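Local structure of ATP-dependent DNA helicase uvsW (Enterobacteria phage T4, 2OCA) at residues Ile299-Leu304 and Asp453-Ala458; Lys346-Phe351 and Asn416-Val421; Ser428-Leu433 and Ile482-Arg487. The protein couples ATP hydrolysis to 3'-5' unwinding of duplex DNA and branch migration of Holliday junctions, serving recombination-dependent repair and the processing of stalled forks during phage replication. The protein carries 1 engineered substitution. One frame throughout, in Å; residues are numbered along the deposited sequence.

Contact 1 (Ile299-Leu304 and Asp453-Ala458). Unlike the reference sequence in segment 453-458: D457 (reference Ser).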
loop_
_atom_site.group_PDB
_atom_site.type_symbol
_atom_site.label_atom_id
_atom_site.label_comp_id
_atom_site.label_asym_id
_atom_site.label_seq_id
_atom_site.Cartn_x
_atom_site.Cartn_y
_atom_site.Cartn_z
ATOM N N ILE A 299 -6.509 -2.493 11.388
ATOM C CA ILE A 299 -6.443 -1.673 12.599
ATOM C C ILE A 299 -5.801 -0.307 12.379
ATOM O O ILE A 299 -4.730 -0.204 11.796
ATOM C CB ILE A 299 -5.650 -2.387 13.710
ATOM C CG1 ILE A 299 -6.275 -3.752 14.006
ATOM C CG2 ILE A 299 -5.638 -1.536 14.968
ATOM C CD1 ILE A 299 -5.425 -4.616 14.904
ATOM N N ASN A 300 -6.459 0.736 12.866
ATOM C CA ASN A 300 -5.961 2.102 12.746
ATOM C C ASN A 300 -5.707 2.701 14.123
ATOM O O ASN A 300 -6.643 3.139 14.797
ATOM C CB ASN A 300 -6.982 2.975 12.020
ATOM C CG ASN A 300 -6.789 2.976 10.528
ATOM O OD1 ASN A 300 -6.462 1.950 9.936
ATOM N ND2 ASN A 300 -7.003 4.128 9.903
ATOM N N SER A 301 -4.449 2.717 14.549
ATOM C CA SER A 301 -4.118 3.296 15.847
ATOM C C SER A 301 -4.010 4.808 15.721
ATOM O O SER A 301 -3.094 5.324 15.084
ATOM C CB SER A 301 -2.803 2.729 16.374
ATOM O OG SER A 301 -2.998 1.426 16.888
ATOM N N ILE A 302 -4.951 5.522 16.321
ATOM C CA ILE A 302 -4.926 6.969 16.255
ATOM C C ILE A 302 -4.423 7.588 17.552
ATOM O O ILE A 302 -5.018 7.423 18.615
ATOM C CB ILE A 302 -6.317 7.538 15.951
ATOM C CG1 ILE A 302 -6.892 6.859 14.708
ATOM C CG2 ILE A 302 -6.225 9.051 15.743
ATOM C CD1 ILE A 302 -5.988 6.924 13.502
ATOM N N PHE A 303 -3.311 8.297 17.452
ATOM C CA PHE A 303 -2.732 8.969 18.600
ATOM C C PHE A 303 -3.345 10.357 18.697
ATOM O O PHE A 303 -3.021 11.250 17.915
ATOM C CB PHE A 303 -1.222 9.078 18.438
ATOM C CG PHE A 303 -0.476 7.876 18.912
ATOM C CD1 PHE A 303 -0.133 7.740 20.250
ATOM C CD2 PHE A 303 -0.088 6.889 18.020
ATOM C CE1 PHE A 303 0.595 6.643 20.693
ATOM C CE2 PHE A 303 0.646 5.781 18.459
ATOM C CZ PHE A 303 0.984 5.665 19.801
ATOM N N LEU A 304 -4.241 10.520 19.659
ATOM C CA LEU A 304 -4.917 11.782 19.877
ATOM C C LEU A 304 -4.097 12.580 20.890
ATOM O O LEU A 304 -4.113 12.262 22.082
ATOM C CB LEU A 304 -6.308 11.489 20.421
ATOM C CG LEU A 304 -7.414 12.512 20.209
ATOM C CD1 LEU A 304 -7.558 12.844 18.725
ATOM C CD2 LEU A 304 -8.718 11.921 20.758
ATOM N N ASP A 453 -8.594 2.245 16.777
ATOM C CA ASP A 453 -8.153 2.176 18.157
ATOM C C ASP A 453 -7.634 3.551 18.591
ATOM O O ASP A 453 -6.547 3.964 18.196
ATOM C CB ASP A 453 -7.060 1.108 18.297
ATOM C CG ASP A 453 -6.469 1.057 19.695
ATOM O OD1 ASP A 453 -7.118 1.589 20.627
ATOM O OD2 ASP A 453 -5.363 0.483 19.861
ATOM N N LEU A 454 -8.420 4.255 19.397
ATOM C CA LEU A 454 -8.029 5.580 19.854
ATOM C C LEU A 454 -7.143 5.536 21.096
ATOM O O LEU A 454 -7.487 4.951 22.123
ATOM C CB LEU A 454 -9.271 6.433 20.122
ATOM C CG LEU A 454 -10.345 6.424 19.020
ATOM C CD1 LEU A 454 -11.497 7.329 19.435
ATOM C CD2 LEU A 454 -9.769 6.892 17.678
ATOM N N ILE A 455 -5.974 6.147 20.975
ATOM C CA ILE A 455 -5.029 6.210 22.065
ATOM C C ILE A 455 -4.999 7.660 22.482
ATOM O O ILE A 455 -4.745 8.539 21.665
ATOM C CB ILE A 455 -3.632 5.797 21.614
ATOM C CG1 ILE A 455 -3.674 4.379 21.045
ATOM C CG2 ILE A 455 -2.663 5.878 22.781
ATOM C CD1 ILE A 455 -2.327 3.882 20.545
ATOM N N ASP A 456 -5.281 7.917 23.749
ATOM C CA ASP A 456 -5.278 9.283 24.250
ATOM C C ASP A 456 -3.876 9.616 24.717
ATOM O O ASP A 456 -3.449 9.176 25.782
ATOM C CB ASP A 456 -6.290 9.415 25.389
ATOM C CG ASP A 456 -7.724 9.239 24.904
ATOM O OD1 ASP A 456 -8.240 10.151 24.228
ATOM O OD2 ASP A 456 -8.333 8.183 25.177
ATOM N N ASP A 457 -3.162 10.386 23.896
ATOM C CA ASP A 457 -1.786 10.778 24.188
ATOM C C ASP A 457 -1.704 12.071 24.978
ATOM O O ASP A 457 -1.760 13.160 24.406
ATOM C CB ASP A 457 -0.996 10.948 22.888
ATOM C CG ASP A 457 0.459 11.320 23.127
ATOM O OD1 ASP A 457 0.808 11.675 24.278
ATOM O OD2 ASP A 457 1.254 11.266 22.160
ATOM N N ALA A 458 -1.573 11.943 26.292
ATOM C CA ALA A 458 -1.459 13.095 27.167
ATOM C C ALA A 458 -0.122 12.980 27.893
ATOM O O ALA A 458 -0.007 13.321 29.074
ATOM C CB ALA A 458 -2.610 13.117 28.163
#

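Contact 2 (Lys346-Phe351 and Asn416-Val421)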
loop_
_atom_site.group_PDB
_atom_site.type_symbol
_atom_site.label_atom_id
_atom_site.label_comp_id
_atom_site.label_asym_id
_atom_site.label_seq_id
_atom_site.Cartn_x
_atom_site.Cartn_y
_atom_site.Cartn_z
ATOM N N LYS A 346 -19.114 8.785 3.606
ATOM C CA LYS A 346 -18.522 8.012 2.514
ATOM C C LYS A 346 -19.440 6.827 2.217
ATOM O O LYS A 346 -19.007 5.805 1.688
ATOM C CB LYS A 346 -17.135 7.481 2.899
ATOM C CG LYS A 346 -16.100 8.554 3.228
ATOM C CD LYS A 346 -14.677 7.983 3.250
ATOM C CE LYS A 346 -14.523 6.855 4.263
ATOM N NZ LYS A 346 -13.150 6.269 4.281
ATOM N N ASP A 347 -20.709 6.976 2.576
ATOM C CA ASP A 347 -21.699 5.930 2.363
ATOM C C ASP A 347 -21.229 4.624 2.976
ATOM O O ASP A 347 -21.372 3.559 2.385
ATOM C CB ASP A 347 -21.963 5.748 0.868
ATOM C CG ASP A 347 -22.471 7.023 0.211
ATOM O OD1 ASP A 347 -23.543 7.520 0.621
ATOM O OD2 ASP A 347 -21.794 7.531 -0.710
ATOM N N GLU A 348 -20.654 4.722 4.168
ATOM C CA GLU A 348 -20.168 3.554 4.887
ATOM C C GLU A 348 -20.749 3.532 6.289
ATOM O O GLU A 348 -21.075 4.575 6.848
ATOM C CB GLU A 348 -18.644 3.564 4.951
ATOM C CG GLU A 348 -17.994 3.269 3.615
ATOM C CD GLU A 348 -16.480 3.260 3.688
ATOM O OE1 GLU A 348 -15.890 4.325 3.976
ATOM O OE2 GLU A 348 -15.881 2.187 3.456
ATOM N N ASN A 349 -20.876 2.340 6.854
ATOM C CA ASN A 349 -21.443 2.180 8.183
ATOM C C ASN A 349 -20.386 2.078 9.275
ATOM O O ASN A 349 -19.392 1.364 9.133
ATOM C CB ASN A 349 -22.343 0.944 8.209
ATOM C CG ASN A 349 -23.323 0.917 7.052
ATOM O OD1 ASN A 349 -24.040 1.892 6.803
ATOM N ND2 ASN A 349 -23.360 -0.203 6.336
ATOM N N ALA A 350 -20.622 2.793 10.372
ATOM C CA ALA A 350 -19.706 2.812 11.506
ATOM C C ALA A 350 -20.381 2.431 12.821
ATOM O O ALA A 350 -21.553 2.713 13.044
ATOM C CB ALA A 350 -19.064 4.197 11.633
ATOM N N PHE A 351 -19.605 1.794 13.687
ATOM C CA PHE A 351 -20.038 1.353 15.009
ATOM C C PHE A 351 -19.207 2.127 16.031
ATOM O O PHE A 351 -17.982 2.025 16.036
ATOM C CB PHE A 351 -19.722 -0.129 15.176
ATOM C CG PHE A 351 -20.920 -1.009 15.339
ATOM C CD1 PHE A 351 -22.015 -0.891 14.490
ATOM C CD2 PHE A 351 -20.920 -2.021 16.299
ATOM C CE1 PHE A 351 -23.096 -1.777 14.591
ATOM C CE2 PHE A 351 -21.986 -2.908 16.413
ATOM C CZ PHE A 351 -23.079 -2.788 15.556
ATOM N N ASN A 416 -23.010 -5.303 6.808
ATOM C CA ASN A 416 -22.284 -4.184 6.205
ATOM C C ASN A 416 -21.402 -3.333 7.112
ATOM O O ASN A 416 -21.186 -2.157 6.820
ATOM C CB ASN A 416 -23.257 -3.248 5.495
ATOM C CG ASN A 416 -23.740 -3.802 4.182
ATOM O OD1 ASN A 416 -22.944 -4.252 3.357
ATOM N ND2 ASN A 416 -25.052 -3.760 3.969
ATOM N N LEU A 417 -20.872 -3.904 8.187
ATOM C CA LEU A 417 -20.040 -3.117 9.089
ATOM C C LEU A 417 -18.656 -2.789 8.531
ATOM O O LEU A 417 -17.792 -3.659 8.437
ATOM C CB LEU A 417 -19.901 -3.824 10.434
ATOM C CG LEU A 417 -19.601 -2.843 11.569
ATOM C CD1 LEU A 417 -20.629 -1.718 11.552
ATOM C CD2 LEU A 417 -19.613 -3.570 12.902
ATOM N N HIS A 418 -18.456 -1.521 8.180
ATOM C CA HIS A 418 -17.191 -1.047 7.620
ATOM C C HIS A 418 -16.226 -0.533 8.683
ATOM O O HIS A 418 -15.014 -0.708 8.567
ATOM C CB HIS A 418 -17.447 0.084 6.616
ATOM C CG HIS A 418 -18.531 -0.219 5.631
ATOM N ND1 HIS A 418 -18.465 -1.278 4.749
ATOM C CD2 HIS A 418 -19.729 0.375 5.413
ATOM C CE1 HIS A 418 -19.577 -1.325 4.037
ATOM N NE2 HIS A 418 -20.361 -0.331 4.421
ATOM N N HIS A 419 -16.764 0.103 9.718
ATOM C CA HIS A 419 -15.927 0.661 10.770
ATOM C C HIS A 419 -16.403 0.411 12.191
ATOM O O HIS A 419 -17.599 0.335 12.463
ATOM C CB HIS A 419 -15.799 2.160 10.562
ATOM C CG HIS A 419 -15.321 2.535 9.197
ATOM N ND1 HIS A 419 -13.986 2.580 8.861
ATOM C CD2 HIS A 419 -16.003 2.867 8.077
ATOM C CE1 HIS A 419 -13.865 2.927 7.594
ATOM N NE2 HIS A 419 -15.074 3.107 7.094
ATOM N N VAL A 420 -15.441 0.277 13.094
ATOM C CA VAL A 420 -15.713 0.083 14.511
ATOM C C VAL A 420 -14.778 1.058 15.225
ATOM O O VAL A 420 -13.557 0.937 15.145
ATOM C CB VAL A 420 -15.414 -1.365 14.963
ATOM C CG1 VAL A 420 -15.662 -1.512 16.451
ATOM C CG2 VAL A 420 -16.296 -2.332 14.201
ATOM N N VAL A 421 -15.362 2.043 15.894
ATOM C CA VAL A 421 -14.595 3.054 16.614
ATOM C C VAL A 421 -14.626 2.802 18.111
ATOM O O VAL A 421 -15.662 2.972 18.743
ATOM C CB VAL A 421 -15.166 4.463 16.356
ATOM C CG1 VAL A 421 -14.294 5.509 17.018
ATOM C CG2 VAL A 421 -15.288 4.704 14.864
#

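Contact 3 (Ser428-Leu433 and Ile482-Arg487)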
loop_
_atom_site.group_PDB
_atom_site.type_symbol
_atom_site.label_atom_id
_atom_site.label_comp_id
_atom_site.label_asym_id
_atom_site.label_seq_id
_atom_site.Cartn_x
_atom_site.Cartn_y
_atom_site.Cartn_z
ATOM N N SER A 428 -4.519 -3.103 28.218
ATOM C CA SER A 428 -3.301 -3.486 27.520
ATOM C C SER A 428 -3.515 -4.742 26.697
ATOM O O SER A 428 -2.595 -5.215 26.028
ATOM C CB SER A 428 -2.175 -3.730 28.516
ATOM O OG SER A 428 -1.807 -2.529 29.156
ATOM N N LYS A 429 -4.729 -5.280 26.753
ATOM C CA LYS A 429 -5.074 -6.494 26.026
ATOM C C LYS A 429 -5.834 -6.140 24.755
ATOM O O LYS A 429 -6.395 -5.050 24.639
ATOM C CB LYS A 429 -5.938 -7.394 26.907
ATOM C CG LYS A 429 -5.391 -7.594 28.317
ATOM C CD LYS A 429 -6.464 -8.151 29.245
ATOM C CE LYS A 429 -6.027 -8.097 30.704
ATOM N NZ LYS A 429 -7.146 -8.451 31.632
ATOM N N ILE A 430 -5.866 -7.076 23.813
ATOM C CA ILE A 430 -6.538 -6.850 22.539
ATOM C C ILE A 430 -7.669 -7.836 22.242
ATOM O O ILE A 430 -8.097 -7.977 21.093
ATOM C CB ILE A 430 -5.527 -6.922 21.388
ATOM C CG1 ILE A 430 -4.838 -8.287 21.393
ATOM C CG2 ILE A 430 -4.497 -5.818 21.537
ATOM C CD1 ILE A 430 -4.002 -8.557 20.161
ATOM N N ILE A 431 -8.152 -8.514 23.275
ATOM C CA ILE A 431 -9.222 -9.489 23.108
ATOM C C ILE A 431 -10.398 -8.904 22.321
ATOM O O ILE A 431 -10.978 -9.570 21.459
ATOM C CB ILE A 431 -9.713 -10.012 24.486
ATOM C CG1 ILE A 431 -8.642 -10.908 25.122
ATOM C CG2 ILE A 431 -10.988 -10.818 24.316
ATOM C CD1 ILE A 431 -7.284 -10.250 25.334
ATOM N N VAL A 432 -10.737 -7.653 22.610
ATOM C CA VAL A 432 -11.833 -6.983 21.924
ATOM C C VAL A 432 -11.769 -7.196 20.417
ATOM O O VAL A 432 -12.799 -7.311 19.753
ATOM C CB VAL A 432 -11.820 -5.480 22.223
ATOM C CG1 VAL A 432 -12.937 -4.781 21.473
ATOM C CG2 VAL A 432 -11.982 -5.265 23.719
ATOM N N LEU A 433 -10.557 -7.244 19.876
ATOM C CA LEU A 433 -10.394 -7.471 18.447
ATOM C C LEU A 433 -10.877 -8.865 18.100
ATOM O O LEU A 433 -11.586 -9.051 17.112
ATOM C CB LEU A 433 -8.933 -7.338 18.036
ATOM C CG LEU A 433 -8.362 -5.927 18.015
ATOM C CD1 LEU A 433 -6.945 -5.992 17.506
ATOM C CD2 LEU A 433 -9.204 -5.030 17.127
ATOM N N ILE A 482 0.279 1.894 23.797
ATOM C CA ILE A 482 1.571 1.411 23.360
ATOM C C ILE A 482 1.636 -0.100 23.578
ATOM O O ILE A 482 2.143 -0.828 22.726
ATOM C CB ILE A 482 2.701 2.169 24.100
ATOM C CG1 ILE A 482 2.664 3.645 23.666
ATOM C CG2 ILE A 482 4.068 1.547 23.798
ATOM C CD1 ILE A 482 3.778 4.496 24.222
ATOM N N ASP A 483 1.108 -0.579 24.701
ATOM C CA ASP A 483 1.101 -2.016 24.953
ATOM C C ASP A 483 0.308 -2.708 23.855
ATOM O O ASP A 483 0.656 -3.800 23.424
ATOM C CB ASP A 483 0.463 -2.357 26.299
ATOM C CG ASP A 483 1.374 -2.065 27.471
ATOM O OD1 ASP A 483 2.614 -2.126 27.295
ATOM O OD2 ASP A 483 0.850 -1.792 28.572
ATOM N N ARG A 484 -0.764 -2.063 23.411
ATOM C CA ARG A 484 -1.610 -2.611 22.363
ATOM C C ARG A 484 -0.887 -2.662 21.025
ATOM O O ARG A 484 -1.045 -3.621 20.265
ATOM C CB ARG A 484 -2.873 -1.774 22.232
ATOM C CG ARG A 484 -4.120 -2.460 22.716
ATOM C CD ARG A 484 -4.977 -1.507 23.502
ATOM N NE ARG A 484 -5.285 -0.279 22.780
ATOM C CZ ARG A 484 -5.642 0.847 23.388
ATOM N NH1 ARG A 484 -5.725 0.864 24.711
ATOM N NH2 ARG A 484 -5.905 1.950 22.691
ATOM N N ILE A 485 -0.098 -1.630 20.738
ATOM C CA ILE A 485 0.647 -1.561 19.484
ATOM C C ILE A 485 1.698 -2.657 19.441
ATOM O O ILE A 485 1.896 -3.299 18.409
ATOM C CB ILE A 485 1.310 -0.164 19.297
ATOM C CG1 ILE A 485 0.234 0.858 18.935
ATOM C CG2 ILE A 485 2.363 -0.199 18.203
ATOM C CD1 ILE A 485 0.702 2.286 19.004
ATOM N N GLN A 486 2.368 -2.876 20.566
ATOM C CA GLN A 486 3.384 -3.914 20.627
ATOM C C GLN A 486 2.721 -5.285 20.438
ATOM O O GLN A 486 3.318 -6.203 19.882
ATOM C CB GLN A 486 4.120 -3.859 21.964
ATOM C CG GLN A 486 5.211 -4.899 22.087
ATOM C CD GLN A 486 6.218 -4.817 20.955
ATOM O OE1 GLN A 486 6.901 -3.800 20.780
ATOM N NE2 GLN A 486 6.315 -5.889 20.174
ATOM N N ARG A 487 1.476 -5.413 20.890
ATOM C CA ARG A 487 0.756 -6.669 20.753
ATOM C C ARG A 487 0.338 -6.885 19.299
ATOM O O ARG A 487 0.372 -8.010 18.814
ATOM C CB ARG A 487 -0.474 -6.692 21.661
ATOM C CG ARG A 487 -1.267 -7.991 21.586
ATOM C CD ARG A 487 -0.655 -9.147 22.391
ATOM N NE ARG A 487 -0.937 -9.034 23.823
ATOM C CZ ARG A 487 -0.344 -8.169 24.644
ATOM N NH1 ARG A 487 0.580 -7.336 24.181
ATOM N NH2 ARG A 487 -0.677 -8.130 25.930
HETATM O O HOH W 1 -3.934 -9.508 24.623
#

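Contact 1 (Ile299-Leu304 and Asp453-Ala458)
The F303 ring carries the methyl tip of I455 over one face. I455 CD1 stands 4.0 Å from the F303 ring centroid, 19° off the ring normal, a CH-pi contact. At the ring edge, F303 CD1 lies 4.2 Å from D457 CB; D457 replaces the serine of the reference sequence. CG of F303 is anti to its carbonyl carbon (chi1 -86°), as is CG1 of I455, and the two side chains run alongside each other.

Both belong to the sheet face that also bears S301 and D453, covered by helix 476-490. On the other face I302 and L454 lie alongside, with I302 CB 3.9 Å from L454 CD2. W335 of helix 330-344 packs on both.

The strands run parallel. Five backbone hydrogen bonds join them, from D453 N to N300 O at one end to D457 N to L304 O (2.8 Å) at the other.

The carboxylates find partners beyond the pair: D453 meets R484 and Y488, D456 meets R332 and Y306, and D457 meets Y471. The chemistry thus divides: backbone bonds and apolar packing join the strands, while the buried acids tie strand 450-457 to its surroundings, with basic partners that probably favour ionised D453 and D456.

Contact 2 (Lys346-Phe351 and Asn416-Val421)
F351 and L417 cross at about a right angle. L417 CD2 sits over one face of the F351 ring, 3.9 Å from its centroid and 15° off the normal. With CG of L417 anti to its backbone N (chi1 -155°), the fork turns back to the ring although its CB points away from segment 346-351.

The N349 and N416 amides are inclined by 50°. They do not bond to each other: N349 ND2 reaches the backbone N416 O at 3.0 Å, nearly straight at 164°. N349 ND2 also bonds G396 O, and N349 OD1 bonds I399 N, so both the N and the O of the amide are engaged.

E348 crosses H418 at about a right angle, and its CG lies off-centre over that imidazole. The H418 ring is modelled too close to the N349 backbone, so the detail of this overlap is doubtful. The E348 carboxylate stands almost perpendicular to the H419 ring, with OE1 at the ring edge; the bond from H419 NE2 is weak, and the position of OE1 is itself doubtful. H419 ND1 pairs with W452 NE1.

The backbone adds a forked bond, N349 O accepting from H418 N and from H419 N (3.0 Å). Beyond it F351 N bonds H419 O (2.8 Å).

Strands 349-354 and 417-422 are parallel neighbours within the seven-stranded parallel sheet of the C-terminal helicase domain. This is the RecA-like fold of the second motor domain in superfamily 2 helicases.

Contact 3 (Ser428-Leu433 and Ile482-Arg487)
I430 overlaps the aliphatic parts of two arginines, R484 and R487, one turn apart on helix 476-490. I430 CG2 lies 3.6 Å from R484 CG, and these two side chains slide past each other in opposite directions. CG1 of I430 stands between its backbone N and carbonyl carbon (chi1 58°), and this sends the longer branch toward the R487 chain. The end of that branch is modelled too close to R487 for its exact place to be trusted. Y488, E491 and F493 also touch I430.

R484 bends at chi2 and chi3. Its guanidinium leaves the contact to form a salt bridge with D453, and its NH1 bonds K427 O. The charged end is therefore held by the sheet and by the residue just before S428, while the methylenes serve I430.

S428 gives the direct polar link. Its OG donates to D483 OD2 at 2.8 Å, on the anti side of the carboxylate and 18° out of its plane. S428 O lies over one face of the R487 guanidinium, 3.5 Å from R487 NH2, at an angle too poor for a hydrogen bond. A water accepts from I430 N at 3.2 Å and, weakly, from R487 NE.

L433 N bonds I430 O (2.8 Å) where helix 431-440 starts. The contact sets the lead-in to this helix against the side of helix 476-490. Helix 431-440 holds most of a sequence that matches helicase motif VI, and both helices belong to the RecA-like C-terminal domain, where they pack side by side on one face of its parallel sheet.

All three contacts lie in the C-terminal motor domain. Contacts 1 and 2 share one parallel sheet, in which strands 349-354, 417-422, 450-457 and 298-305 stand in that order. Their centres are about 18 Å apart, and L454 packs on V421 between them. Contact 3 lies about 12 Å from contact 1, centre to centre. I485 against F303 and L433 against I299 join the two, and strand 450-457 leads on to helix 476-490. Contacts 2 and 3 do not touch. Along the chain, contact 2 falls wholly between the two segments of contact 1, whereas contacts 1 and 3 alternate. Segments distant in sequence are thereby drawn into one compact domain.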